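Local atomic coordinates of prokaryotic transcription elongation factor GreA/GreB (Nitrosomonas europaea, PDB entry 2PN0), a protein that probably binds RNA polymerase and may influence transcription elongation. Residues Ser12-Asp15 and Ala16-Glu20; Asn29-Pro32 and Gly33-Asp36. All coordinates share one frame; numbering follows the deposited sequence.

Overall arrangement
Both contacts are local and mark the N-terminal ends of two successive helices in the Rnk N-terminal region: interaction 1 opens helix 13-25, interaction 2 opens helix 34-42. Their centres lie about 18 Å apart, with nearest atoms about 7 Å apart, so they do not touch. Each is partly buried. In interaction 1 a serine side chain caps the helix and four backbone bonds carry the first turns, with Ser12 and Leu19 buried and Ser13, Leu14 and Glu17 exposed. Interaction 2 enters its helix through a type II beta turn with glycine at its third position, with Phe31 and Pro32 buried and an arginine reaching back to backbone carbonyls of the loop and the preceding helix, beside the second subunit.

Interaction 1 of 2, residues Ser12-Asp15 and Ala16-Glu20; sequences SSLD and AERLE
Ser12 and Ala16 open the first turn of helix 13-25, a serine-capped helix start in the Rnk N-terminal region. The cap is a side-chain bond: Ser12 OG accepts from Asp15 N at 3.1 Å, nearly straight at 171°, and satisfies an amide that has no earlier helical carbonyl to use. The first torsion of Asp15 (chi1 -60°) sets CG beside the backbone N and brings the carboxylate back toward the same serine. There Ser12 OG lies 3.1 Å from Asp15 OD2, a weak and unsettled bond at most.

The backbone supplies a regular i to i+4 series. Ala16 N reaches Ser12 O at 3.0 Å, Glu17 N bonds to Ser13 O, and Arg18 N bonds to Leu14 O. The fourth bond, from Leu19 N to Asp15 O, measures 2.9 Å.

Nonpolar contacts lie along the outer surface of these turns. Leu14 and Arg18 run side by side and point the same way, with Leu14 CD1 4.0 Å from Arg18 CG. In Leu14, CG lies anti to the backbone N (chi1 -178°), which carries the isobutyl group out alongside the aliphatic part of the arginine. The arginine chain bends at chi3, and its charged end forms a cation-pi contact with Tyr80.

On other sides, Ser13 and Ala16 pack on Val46 of strand 45-47, joining the helix start to the small parallel sheet, and Leu19 also touches Tyr80. The hydroxyl of that tyrosine is hydrogen-bonded to Asp15 OD1 and so holds the carboxylate, while OD2 lies toward Ser12. Leu19 also folds back over the preceding turn, its CG 3.2 Å from Asp15 O.

Interaction 2 of 2, residues Asn29-Pro32 and Gly33-Asp36; sequences NAFP and GRDD
Phe31 and Arg34 bracket a type II beta turn that leads into helix 34-42, closed by Arg34 N to Phe31 O at 3.1 Å. Over one face of the Phe31 ring sits Arg34 CB, 3.7 Å from the ring centroid and 13° off its normal, a CH-pi contact. The Arg34 chain, extended from CG to NE, runs across that face, the two side chains crossing at about a right angle, and this carries its guanidinium beyond the ring to the loop backbone. There NH1 donates to Asn29 O at 3.0 Å, with the oxygen at the guanidinium edge but 22° out of its plane.

Further out, NH1 also bonds to Leu26 O, NH2 to Leu23 O, and NE makes a salt bridge with Glu38, so the group ties the end of helix 13-25 and the intervening loop to helix 34-42. Were the arginine replaced by an alanine, the carbonyls of Leu23, Leu26 and Asn29 would probably lose this donor, and Glu38 its salt-bridge mate.

Gly33, the N-cap residue, takes a positive phi at the third position of the turn, where a side chain would clash with Pro32 O. Pro32 packs on Phe74 of the second subunit. Beside the ring, Arg34 CD passes 3.5 Å from Asn29 O.

Interaction 1 of 2, residues Ser12-Asp15 and Ala16-Glu20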
# COMPACT_ATOMS: atom_id res chain seq x y z
N SER A 12 -12.13 -8.64 -16.91
CA SER A 12 -13.17 -9.60 -17.23
C SER A 12 -14.50 -9.04 -16.74
O SER A 12 -14.53 -8.15 -15.86
CB SER A 12 -12.91 -10.96 -16.57
OG SER A 12 -13.25 -10.93 -15.20
N SER A 13 -15.57 -9.56 -17.32
CA SER A 13 -16.93 -9.19 -16.95
C SER A 13 -17.17 -9.44 -15.45
O SER A 13 -17.78 -8.60 -14.77
CB SER A 13 -17.94 -9.98 -17.78
OG SER A 13 -19.24 -9.41 -17.70
N LEU A 14 -16.71 -10.60 -14.98
CA LEU A 14 -16.80 -11.02 -13.59
C LEU A 14 -16.15 -10.02 -12.67
O LEU A 14 -16.74 -9.58 -11.69
CB LEU A 14 -16.12 -12.38 -13.42
CG LEU A 14 -16.09 -13.12 -12.08
CD1 LEU A 14 -17.45 -13.08 -11.35
CD2 LEU A 14 -15.65 -14.57 -12.27
N ASP A 15 -14.90 -9.66 -12.97
CA ASP A 15 -14.22 -8.68 -12.12
C ASP A 15 -14.82 -7.28 -12.15
O ASP A 15 -14.89 -6.64 -11.11
CB ASP A 15 -12.70 -8.73 -12.30
CG ASP A 15 -12.13 -10.10 -11.96
OD1 ASP A 15 -12.49 -10.67 -10.89
OD2 ASP A 15 -11.35 -10.64 -12.76
N ALA A 16 -15.27 -6.82 -13.32
CA ALA A 16 -15.97 -5.52 -13.42
C ALA A 16 -17.17 -5.49 -12.50
O ALA A 16 -17.39 -4.53 -11.76
CB ALA A 16 -16.42 -5.23 -14.87
N GLU A 17 -17.94 -6.57 -12.56
CA GLU A 17 -19.16 -6.69 -11.79
C GLU A 17 -18.89 -6.71 -10.29
O GLU A 17 -19.55 -5.99 -9.53
CB GLU A 17 -19.92 -7.96 -12.17
CG GLU A 17 -21.21 -8.13 -11.40
CD GLU A 17 -22.09 -9.23 -11.99
OE1 GLU A 17 -21.87 -9.63 -13.16
OE2 GLU A 17 -23.00 -9.70 -11.28
N ARG A 18 -17.98 -7.60 -9.87
CA ARG A 18 -17.60 -7.74 -8.45
C ARG A 18 -17.05 -6.43 -7.90
O ARG A 18 -17.42 -5.99 -6.81
CB ARG A 18 -16.55 -8.84 -8.26
CG ARG A 18 -17.03 -10.28 -8.47
CD ARG A 18 -15.99 -11.31 -7.96
NE ARG A 18 -15.43 -10.91 -6.67
CZ ARG A 18 -15.94 -11.23 -5.48
NH1 ARG A 18 -17.02 -12.00 -5.41
NH2 ARG A 18 -15.36 -10.80 -4.37
N LEU A 19 -16.13 -5.81 -8.65
CA LEU A 19 -15.59 -4.52 -8.18
C LEU A 19 -16.67 -3.44 -8.05
O LEU A 19 -16.64 -2.65 -7.09
CB LEU A 19 -14.46 -4.03 -9.08
CG LEU A 19 -13.22 -4.88 -8.96
CD1 LEU A 19 -12.26 -4.52 -10.10
CD2 LEU A 19 -12.53 -4.65 -7.57
N GLU A 20 -17.63 -3.40 -8.99
CA GLU A 20 -18.69 -2.41 -8.92
C GLU A 20 -19.51 -2.63 -7.65
O GLU A 20 -19.83 -1.67 -6.94
CB GLU A 20 -19.59 -2.43 -10.16
CG GLU A 20 -20.84 -1.53 -10.06
CD GLU A 20 -20.53 -0.03 -10.08
OE1 GLU A 20 -19.39 0.36 -10.44
OE2 GLU A 20 -21.44 0.78 -9.74

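Interaction 2 of 2, residues Asn29-Pro32 and Gly33-Asp36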
# COMPACT_ATOMS: atom_id res chain seq x y z
N ASN A 29 -16.86 4.81 2.02
CA ASN A 29 -15.44 4.64 2.36
C ASN A 29 -14.49 5.35 1.38
O ASN A 29 -14.20 4.85 0.30
CB ASN A 29 -15.10 3.16 2.57
CG ASN A 29 -15.85 2.57 3.78
OD1 ASN A 29 -16.87 1.87 3.63
ND2 ASN A 29 -15.38 2.90 4.99
N ALA A 30 -14.04 6.54 1.77
CA ALA A 30 -13.21 7.36 0.90
C ALA A 30 -11.75 6.93 1.04
O ALA A 30 -10.94 7.61 1.69
CB ALA A 30 -13.39 8.85 1.23
N PHE A 31 -11.40 5.81 0.42
CA PHE A 31 -10.03 5.27 0.51
C PHE A 31 -9.14 5.98 -0.53
O PHE A 31 -9.65 6.50 -1.54
CB PHE A 31 -9.98 3.73 0.36
CG PHE A 31 -10.53 3.21 -0.96
CD1 PHE A 31 -9.72 3.12 -2.08
CD2 PHE A 31 -11.86 2.83 -1.07
CE1 PHE A 31 -10.22 2.64 -3.29
CE2 PHE A 31 -12.37 2.35 -2.29
CZ PHE A 31 -11.53 2.27 -3.39
N PRO A 32 -7.83 6.03 -0.28
CA PRO A 32 -6.99 6.83 -1.19
C PRO A 32 -7.03 6.29 -2.62
O PRO A 32 -6.94 5.08 -2.83
CB PRO A 32 -5.58 6.68 -0.60
CG PRO A 32 -5.65 5.42 0.31
CD PRO A 32 -7.06 5.44 0.84
N GLY A 33 -7.19 7.18 -3.59
CA GLY A 33 -7.20 6.76 -4.99
C GLY A 33 -8.54 6.19 -5.46
O GLY A 33 -8.66 5.75 -6.62
N ARG A 34 -9.57 6.24 -4.60
CA ARG A 34 -10.87 5.68 -5.00
C ARG A 34 -11.40 6.32 -6.26
O ARG A 34 -11.86 5.62 -7.19
CB ARG A 34 -11.90 5.87 -3.89
CG ARG A 34 -13.32 5.45 -4.29
CD ARG A 34 -14.28 5.59 -3.13
NE ARG A 34 -15.57 5.10 -3.59
CZ ARG A 34 -16.30 4.14 -3.01
NH1 ARG A 34 -15.92 3.59 -1.86
NH2 ARG A 34 -17.45 3.78 -3.58
N ASP A 35 -11.36 7.66 -6.30
CA ASP A 35 -11.89 8.41 -7.46
C ASP A 35 -11.20 7.92 -8.73
O ASP A 35 -11.83 7.77 -9.79
CB ASP A 35 -11.68 9.92 -7.31
CG ASP A 35 -12.52 10.53 -6.20
OD1 ASP A 35 -13.43 9.86 -5.69
OD2 ASP A 35 -12.29 11.70 -5.85
N ASP A 36 -9.90 7.65 -8.61
CA ASP A 36 -9.07 7.29 -9.76
C ASP A 36 -9.32 5.85 -10.21
O ASP A 36 -9.38 5.57 -11.42
CB ASP A 36 -7.59 7.47 -9.38
CG ASP A 36 -7.31 8.86 -8.83
OD1 ASP A 36 -7.33 9.84 -9.61
OD2 ASP A 36 -7.02 8.97 -7.62